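Long-range contacts in peptidoglycan D,D-transpeptidase MrdA (Pseudomonas aeruginosa, PDB 7KIS), which probably cross-links peptidoglycan as a penicillin-binding D,D-transpeptidase, carrying out the step of cell-wall synthesis that beta-lactam antibiotics block: residues N316-P324 against D417-L425; R561-V569 against V581-G591. One frame throughout, in Å; residues are numbered along the deposited sequence.

Interaction 1: residues N316-P324 against D417-L425; sequences NRVLRGLYP and DMFGEADGL
A type II beta turn, M418 to E421, lies against the short helix 317-320 of the transpeptidase domain, with L319 and R320 meeting the turn. L319 buries more surface than any other residue here. Its two methyl branches divide the work: CD2 sits 3.5 Å from M418 SD and also reaches CG of E421, while CD1 lies 3.3 Å from the carbonyl O of F419. The L319 side chain crosses those of M418 and E421 at about right angles. The polar end of E421 leads elsewhere, to the backbone N of V414 and A415.

One backbone bond ties the two segments: A422 N donates to L319 O over 2.8 Å at 164°. A422 CB is also in contact with L322 CD2, 3.7 Å away, and the same CD2 lies 3.5 Å from G424 CA. R320 runs extended from CG to NE along the turn. G420 O lies over one face of its guanidinium, and F419 CD2 stands at the edge, in plane, 4.0 Å from R320 NH2. Behind L319 and M418 lies M283 of strand 280-286, while I460 of helix 459-470 meets M418 and E421. The arrangement is a turn in the connection between helices 398-407 and 429-435, packed on a short helix beside the edge of the transpeptidase beta sheet.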
# COMPACT_ATOMS: atom_id res chain seq x y z
N ASN A 316 -9.78 -6.19 -5.38
CA ASN A 316 -8.42 -6.04 -4.86
C ASN A 316 -8.30 -4.62 -4.32
O ASN A 316 -7.92 -3.68 -5.03
CB ASN A 316 -7.38 -6.32 -5.94
CG ASN A 316 -6.01 -6.61 -5.38
OD1 ASN A 316 -5.61 -6.03 -4.36
ND2 ASN A 316 -5.27 -7.51 -6.03
N ARG A 317 -8.64 -4.46 -3.04
CA ARG A 317 -8.67 -3.13 -2.42
C ARG A 317 -7.29 -2.49 -2.32
O ARG A 317 -7.19 -1.27 -2.23
CB ARG A 317 -9.31 -3.22 -1.04
CG ARG A 317 -10.60 -4.01 -1.02
CD ARG A 317 -11.28 -3.94 0.34
NE ARG A 317 -12.74 -3.84 0.22
CZ ARG A 317 -13.54 -4.86 -0.07
NH1 ARG A 317 -13.03 -6.07 -0.27
NH2 ARG A 317 -14.85 -4.68 -0.15
N VAL A 318 -6.22 -3.29 -2.34
CA VAL A 318 -4.88 -2.73 -2.28
C VAL A 318 -4.54 -2.01 -3.58
O VAL A 318 -3.95 -0.92 -3.57
CB VAL A 318 -3.85 -3.83 -1.98
CG1 VAL A 318 -2.43 -3.32 -2.18
CG2 VAL A 318 -4.03 -4.35 -0.56
N LEU A 319 -4.94 -2.57 -4.72
CA LEU A 319 -4.52 -2.08 -6.02
C LEU A 319 -5.55 -1.19 -6.70
O LEU A 319 -5.18 -0.17 -7.29
CB LEU A 319 -4.19 -3.26 -6.94
CG LEU A 319 -3.11 -4.21 -6.42
CD1 LEU A 319 -2.67 -5.18 -7.50
CD2 LEU A 319 -1.93 -3.41 -5.89
N ARG A 320 -6.83 -1.55 -6.63
CA ARG A 320 -7.88 -0.79 -7.28
C ARG A 320 -8.84 -0.14 -6.28
O ARG A 320 -9.87 0.40 -6.69
CB ARG A 320 -8.65 -1.69 -8.25
CG ARG A 320 -7.76 -2.36 -9.28
CD ARG A 320 -8.50 -3.42 -10.07
NE ARG A 320 -7.59 -4.21 -10.89
CZ ARG A 320 -6.98 -5.32 -10.49
NH1 ARG A 320 -7.19 -5.78 -9.26
NH2 ARG A 320 -6.17 -5.98 -11.30
N GLY A 321 -8.52 -0.18 -4.99
CA GLY A 321 -9.31 0.53 -4.01
C GLY A 321 -8.74 1.91 -3.75
O GLY A 321 -7.68 2.05 -3.13
N LEU A 322 -9.44 2.94 -4.22
CA LEU A 322 -8.97 4.31 -4.16
C LEU A 322 -9.76 5.07 -3.10
O LEU A 322 -10.99 5.12 -3.16
CB LEU A 322 -9.09 4.98 -5.53
CG LEU A 322 -8.37 4.17 -6.62
CD1 LEU A 322 -9.37 3.61 -7.62
CD2 LEU A 322 -7.31 5.01 -7.31
N TYR A 323 -9.05 5.65 -2.14
CA TYR A 323 -9.66 6.34 -1.02
C TYR A 323 -8.98 7.68 -0.79
O TYR A 323 -7.76 7.80 -0.97
CB TYR A 323 -9.57 5.50 0.26
CG TYR A 323 -9.94 4.05 0.08
CD1 TYR A 323 -11.27 3.64 0.14
CD2 TYR A 323 -8.97 3.08 -0.15
CE1 TYR A 323 -11.61 2.32 -0.03
CE2 TYR A 323 -9.31 1.75 -0.33
CZ TYR A 323 -10.63 1.38 -0.26
OH TYR A 323 -10.97 0.05 -0.43
N PRO A 324 -9.73 8.70 -0.40
CA PRO A 324 -9.11 9.96 0.03
C PRO A 324 -8.25 9.71 1.25
O PRO A 324 -8.76 9.34 2.32
CB PRO A 324 -10.31 10.86 0.36
CG PRO A 324 -11.46 10.25 -0.37
CD PRO A 324 -11.20 8.78 -0.37
N ASP A 417 5.96 -4.73 -9.54
CA ASP A 417 5.37 -5.92 -10.15
C ASP A 417 3.98 -6.22 -9.56
O ASP A 417 3.73 -7.28 -9.00
CB ASP A 417 6.29 -7.12 -9.99
CG ASP A 417 6.85 -7.24 -8.58
OD1 ASP A 417 6.23 -6.68 -7.65
OD2 ASP A 417 7.90 -7.89 -8.41
N MET A 418 3.07 -5.26 -9.69
CA MET A 418 1.69 -5.44 -9.24
C MET A 418 0.75 -5.21 -10.41
O MET A 418 0.70 -4.10 -10.96
CB MET A 418 1.37 -4.49 -8.08
CG MET A 418 2.00 -4.92 -6.77
SD MET A 418 1.49 -3.92 -5.36
CE MET A 418 2.53 -4.59 -4.07
N PHE A 419 0.00 -6.24 -10.79
CA PHE A 419 -0.84 -6.18 -11.97
C PHE A 419 -2.10 -5.37 -11.71
O PHE A 419 -2.82 -5.63 -10.74
CB PHE A 419 -1.22 -7.58 -12.46
CG PHE A 419 -2.14 -7.55 -13.65
CD1 PHE A 419 -1.67 -7.13 -14.89
CD2 PHE A 419 -3.48 -7.90 -13.53
CE1 PHE A 419 -2.51 -7.07 -15.98
CE2 PHE A 419 -4.32 -7.85 -14.63
CZ PHE A 419 -3.84 -7.43 -15.85
N GLY A 420 -2.35 -4.39 -12.57
CA GLY A 420 -3.58 -3.63 -12.48
C GLY A 420 -3.62 -2.63 -11.35
O GLY A 420 -4.70 -2.37 -10.80
N GLU A 421 -2.48 -2.06 -10.99
CA GLU A 421 -2.45 -1.05 -9.94
C GLU A 421 -3.06 0.25 -10.46
O GLU A 421 -2.64 0.78 -11.48
CB GLU A 421 -1.02 -0.82 -9.47
CG GLU A 421 -0.89 -0.28 -8.05
CD GLU A 421 0.49 0.28 -7.76
OE1 GLU A 421 0.59 1.31 -7.06
OE2 GLU A 421 1.48 -0.32 -8.24
N ALA A 422 -4.07 0.75 -9.74
CA ALA A 422 -4.71 1.99 -10.14
C ALA A 422 -3.77 3.16 -9.89
O ALA A 422 -3.03 3.18 -8.90
CB ALA A 422 -6.02 2.19 -9.38
N ASP A 423 -3.78 4.13 -10.80
CA ASP A 423 -2.84 5.24 -10.70
C ASP A 423 -3.11 6.10 -9.47
O ASP A 423 -2.17 6.58 -8.84
CB ASP A 423 -2.93 6.11 -11.96
CG ASP A 423 -2.12 5.55 -13.11
OD1 ASP A 423 -1.00 5.07 -12.87
OD2 ASP A 423 -2.60 5.62 -14.26
N GLY A 424 -4.37 6.24 -9.08
CA GLY A 424 -4.73 7.23 -8.09
C GLY A 424 -4.83 8.59 -8.75
O GLY A 424 -4.67 8.75 -9.96
N LEU A 425 -5.10 9.60 -7.93
CA LEU A 425 -5.23 10.96 -8.45
C LEU A 425 -4.59 11.94 -7.47
O LEU A 425 -4.96 11.97 -6.29
CB LEU A 425 -6.69 11.33 -8.69
CG LEU A 425 -6.93 12.74 -9.25
CD1 LEU A 425 -6.22 12.91 -10.59
CD2 LEU A 425 -8.41 13.02 -9.39

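Interaction 2: residues R561-V569 against V581-G591; sequences RHRDHALFV and VAVMVENGESG. With C9D ((2S,5R)-1-formyl-N'-[(3R)-pyrrolidine-3-carbonyl]-5-[(sulfooxy)amino]piperidine-2-carbohydrazide), chain C.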
# COMPACT_ATOMS: atom_id res chain seq x y z
N ARG A 561 -27.21 5.13 5.21
CA ARG A 561 -26.00 4.52 4.67
C ARG A 561 -25.00 4.27 5.79
O ARG A 561 -25.40 4.01 6.93
CB ARG A 561 -25.40 5.41 3.57
CG ARG A 561 -24.51 4.65 2.58
CD ARG A 561 -23.99 5.52 1.43
NE ARG A 561 -23.60 6.88 1.82
CZ ARG A 561 -22.77 7.21 2.81
NH1 ARG A 561 -22.18 6.28 3.56
NH2 ARG A 561 -22.52 8.49 3.05
N HIS A 562 -23.70 4.34 5.50
CA HIS A 562 -22.69 3.84 6.42
C HIS A 562 -21.64 4.90 6.74
O HIS A 562 -21.61 5.98 6.15
CB HIS A 562 -22.01 2.58 5.85
CG HIS A 562 -22.51 1.31 6.45
ND1 HIS A 562 -22.54 1.09 7.81
CD2 HIS A 562 -23.02 0.19 5.88
CE1 HIS A 562 -23.03 -0.12 8.05
NE2 HIS A 562 -23.33 -0.68 6.89
N ARG A 563 -20.78 4.54 7.68
CA ARG A 563 -19.76 5.42 8.23
C ARG A 563 -18.57 5.53 7.28
O ARG A 563 -18.59 5.03 6.15
CB ARG A 563 -19.35 4.92 9.61
CG ARG A 563 -20.52 4.53 10.50
CD ARG A 563 -20.14 3.42 11.47
NE ARG A 563 -21.05 3.36 12.61
CZ ARG A 563 -22.07 2.51 12.71
NH1 ARG A 563 -22.32 1.65 11.74
NH2 ARG A 563 -22.85 2.53 13.78
N ASP A 564 -17.50 6.18 7.73
CA ASP A 564 -16.32 6.44 6.92
C ASP A 564 -15.15 5.57 7.36
O ASP A 564 -15.07 5.12 8.50
CB ASP A 564 -15.95 7.93 6.94
CG ASP A 564 -15.83 8.50 8.34
OD1 ASP A 564 -15.47 7.76 9.27
OD2 ASP A 564 -16.07 9.71 8.50
N HIS A 565 -14.22 5.35 6.42
CA HIS A 565 -13.11 4.44 6.66
C HIS A 565 -12.07 5.03 7.60
O HIS A 565 -11.76 6.22 7.55
CB HIS A 565 -12.44 4.08 5.33
CG HIS A 565 -13.39 3.79 4.22
ND1 HIS A 565 -14.47 2.94 4.36
CD2 HIS A 565 -13.44 4.24 2.94
CE1 HIS A 565 -15.14 2.88 3.22
NE2 HIS A 565 -14.53 3.66 2.34
N ALA A 566 -11.54 4.17 8.47
CA ALA A 566 -10.46 4.54 9.38
C ALA A 566 -9.11 4.15 8.77
O ALA A 566 -8.96 3.06 8.21
CB ALA A 566 -10.63 3.85 10.73
N LEU A 567 -8.14 5.06 8.88
CA LEU A 567 -6.83 4.87 8.28
C LEU A 567 -5.74 5.08 9.33
O LEU A 567 -5.88 5.90 10.23
CB LEU A 567 -6.60 5.84 7.11
CG LEU A 567 -6.99 5.38 5.70
CD1 LEU A 567 -8.49 5.21 5.58
CD2 LEU A 567 -6.49 6.37 4.66
N PHE A 568 -4.65 4.32 9.19
CA PHE A 568 -3.48 4.51 10.04
C PHE A 568 -2.26 3.95 9.32
O PHE A 568 -2.26 2.78 8.92
CB PHE A 568 -3.65 3.83 11.40
CG PHE A 568 -2.61 4.21 12.41
CD1 PHE A 568 -1.37 3.59 12.43
CD2 PHE A 568 -2.87 5.18 13.36
CE1 PHE A 568 -0.41 3.94 13.36
CE2 PHE A 568 -1.92 5.53 14.30
CZ PHE A 568 -0.69 4.91 14.30
N VAL A 569 -1.24 4.78 9.16
CA VAL A 569 0.05 4.36 8.64
C VAL A 569 1.08 4.47 9.76
O VAL A 569 0.84 5.08 10.80
CB VAL A 569 0.48 5.18 7.40
CG1 VAL A 569 -0.66 5.26 6.40
CG2 VAL A 569 0.93 6.57 7.82
N VAL A 581 3.78 0.03 7.62
CA VAL A 581 2.45 -0.55 7.47
C VAL A 581 1.45 0.55 7.14
O VAL A 581 1.52 1.65 7.70
CB VAL A 581 2.01 -1.31 8.75
CG1 VAL A 581 0.69 -2.03 8.52
CG2 VAL A 581 3.08 -2.29 9.18
N ALA A 582 0.52 0.25 6.23
CA ALA A 582 -0.63 1.09 5.95
C ALA A 582 -1.88 0.23 6.04
O ALA A 582 -1.95 -0.83 5.41
CB ALA A 582 -0.53 1.76 4.58
N VAL A 583 -2.86 0.68 6.82
CA VAL A 583 -4.08 -0.09 7.08
C VAL A 583 -5.29 0.76 6.74
O VAL A 583 -5.39 1.92 7.15
CB VAL A 583 -4.14 -0.58 8.53
CG1 VAL A 583 -5.38 -1.43 8.75
CG2 VAL A 583 -2.90 -1.39 8.86
N MET A 584 -6.22 0.17 5.98
CA MET A 584 -7.51 0.78 5.66
C MET A 584 -8.60 -0.18 6.11
O MET A 584 -8.73 -1.27 5.55
CB MET A 584 -7.61 1.08 4.17
CG MET A 584 -8.70 2.07 3.79
SD MET A 584 -10.34 1.33 3.67
CE MET A 584 -9.96 -0.14 2.72
N VAL A 585 -9.38 0.22 7.11
CA VAL A 585 -10.50 -0.56 7.61
C VAL A 585 -11.79 0.10 7.15
O VAL A 585 -12.09 1.23 7.55
CB VAL A 585 -10.47 -0.70 9.14
CG1 VAL A 585 -11.69 -1.45 9.63
CG2 VAL A 585 -9.19 -1.41 9.58
N GLU A 586 -12.55 -0.60 6.31
CA GLU A 586 -13.78 -0.04 5.76
C GLU A 586 -14.79 0.24 6.86
O GLU A 586 -15.12 -0.65 7.65
CB GLU A 586 -14.38 -0.99 4.72
CG GLU A 586 -13.65 -0.99 3.38
CD GLU A 586 -14.49 -1.57 2.26
OE1 GLU A 586 -15.61 -2.04 2.54
OE2 GLU A 586 -14.02 -1.56 1.10
N ASN A 587 -15.27 1.48 6.92
CA ASN A 587 -16.29 1.90 7.88
C ASN A 587 -15.82 1.71 9.32
O ASN A 587 -16.57 1.25 10.19
CB ASN A 587 -17.61 1.17 7.64
CG ASN A 587 -18.03 1.19 6.18
OD1 ASN A 587 -17.30 1.68 5.32
ND2 ASN A 587 -19.22 0.67 5.89
N GLY A 588 -14.56 2.06 9.58
CA GLY A 588 -13.98 1.92 10.91
C GLY A 588 -14.12 3.15 11.78
O GLY A 588 -14.01 3.06 13.01
N GLU A 589 -14.35 4.31 11.15
CA GLU A 589 -14.56 5.59 11.82
C GLU A 589 -13.31 6.11 12.54
O GLU A 589 -12.78 7.17 12.17
CB GLU A 589 -15.71 5.51 12.82
CG GLU A 589 -17.08 5.35 12.19
CD GLU A 589 -17.79 6.68 12.00
OE1 GLU A 589 -18.93 6.82 12.49
OE2 GLU A 589 -17.22 7.58 11.36
N SER A 590 -12.85 5.40 13.56
CA SER A 590 -11.77 5.89 14.41
C SER A 590 -10.43 5.41 13.87
O SER A 590 -10.04 4.26 14.08
CB SER A 590 -11.98 5.42 15.85
OG SER A 590 -11.15 6.13 16.76
N GLY A 591 -9.71 6.29 13.19
CA GLY A 591 -8.36 5.94 12.77
C GLY A 591 -7.47 5.67 13.97
O GLY A 591 -6.59 4.81 13.94
OAF C9D C . -7.61 8.96 14.33
SAY C9D C . -8.22 10.35 14.35
OAD C9D C . -9.72 10.27 14.60
OAE C9D C . -7.50 10.98 15.52
OAR C9D C . -7.90 11.18 12.91
NAQ C9D C . -7.68 12.57 13.24
CAU C9D C . -8.81 13.43 12.69
CAJ C9D C . -9.91 12.55 12.22
CB C9D C . -10.96 13.28 11.50
CAM C9D C . -8.26 14.34 11.59
N C9D C . -8.94 14.18 10.25
CAG C9D C . -8.16 13.70 9.12
OAA C9D C . -8.67 13.00 8.30
CA C9D C . -10.44 13.95 10.23
C C9D C . -11.17 15.28 10.07
O C9D C . -12.35 15.29 10.10
NAP C9D C . -10.42 16.55 9.89
NAO C9D C . -11.20 17.74 9.76
CAS C9D C . -12.09 17.90 8.61
OAB C9D C . -12.17 17.05 7.78
CAV C9D C . -12.96 19.21 8.49
CAI C9D C . -13.58 19.51 9.90
CAH C9D C . -15.11 19.12 9.78
NAN C9D C . -15.40 19.28 8.47
CAL C9D C . -14.01 18.97 7.65
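H565 and N587 meet just beyond the paired strands. The backbone N of N587 donates to H565 ND1 over 3.1 Å, lying almost exactly in the ring plane. The N587 amide runs alongside the imidazole, their planes 14° apart, and its ND2 swings over one face of H562, 3.4 Å from CG. M584 SD approaches the H565 ring obliquely, 4.4 Å from its centroid; the bend at chi2 (-82°) turns the sulfur that way. On the same sheet face, M584 CG packs 3.6 Å from L567 CD1.

Next come the antiparallel strands 566-569 and 581-585. A566 with V585 and F568 with V583 are hydrogen-bonded pairs, two bonds each; V585 N to A566 O spans 3.1 Å. Past a type II turn from V585 to G588, E589 N donates to D564 O at 2.9 Å, and the chain folds back so that A566 CB faces S590 O. G591 follows, its C atom 3.3 Å from OAF in the sulfate of C9D.

Farther out, R267 forms a salt bridge with E586, and V594 of helix 591-607 covers A566. Because ND1 of H565 accepts a backbone N-H, that nitrogen is expected to carry no proton, which would place the hydrogen of a neutral imidazole on NE2.

Both interactions belong to the transpeptidase domain and come in series along the chain, interaction 1 closing before interaction 2 opens; their centres are about 17 Å apart. The antiparallel five-stranded sheet connects them: 316-324 packs near edge strand 280-286 and strand 268-273, while interaction 2 pairs strands 566-572 and 579-585, with strand 536-541 on the outer side of 566-572. Helix 459-470 touches side chains of both. They also meet directly, through the salt bridge from R317 NE to E586 OE2 (2.8 Å) and through Y323 against H565 and M584. Segment 316-324 thus leads from the short helix at interaction 1, past interaction 2, toward the predicted acyl-ester serine S327.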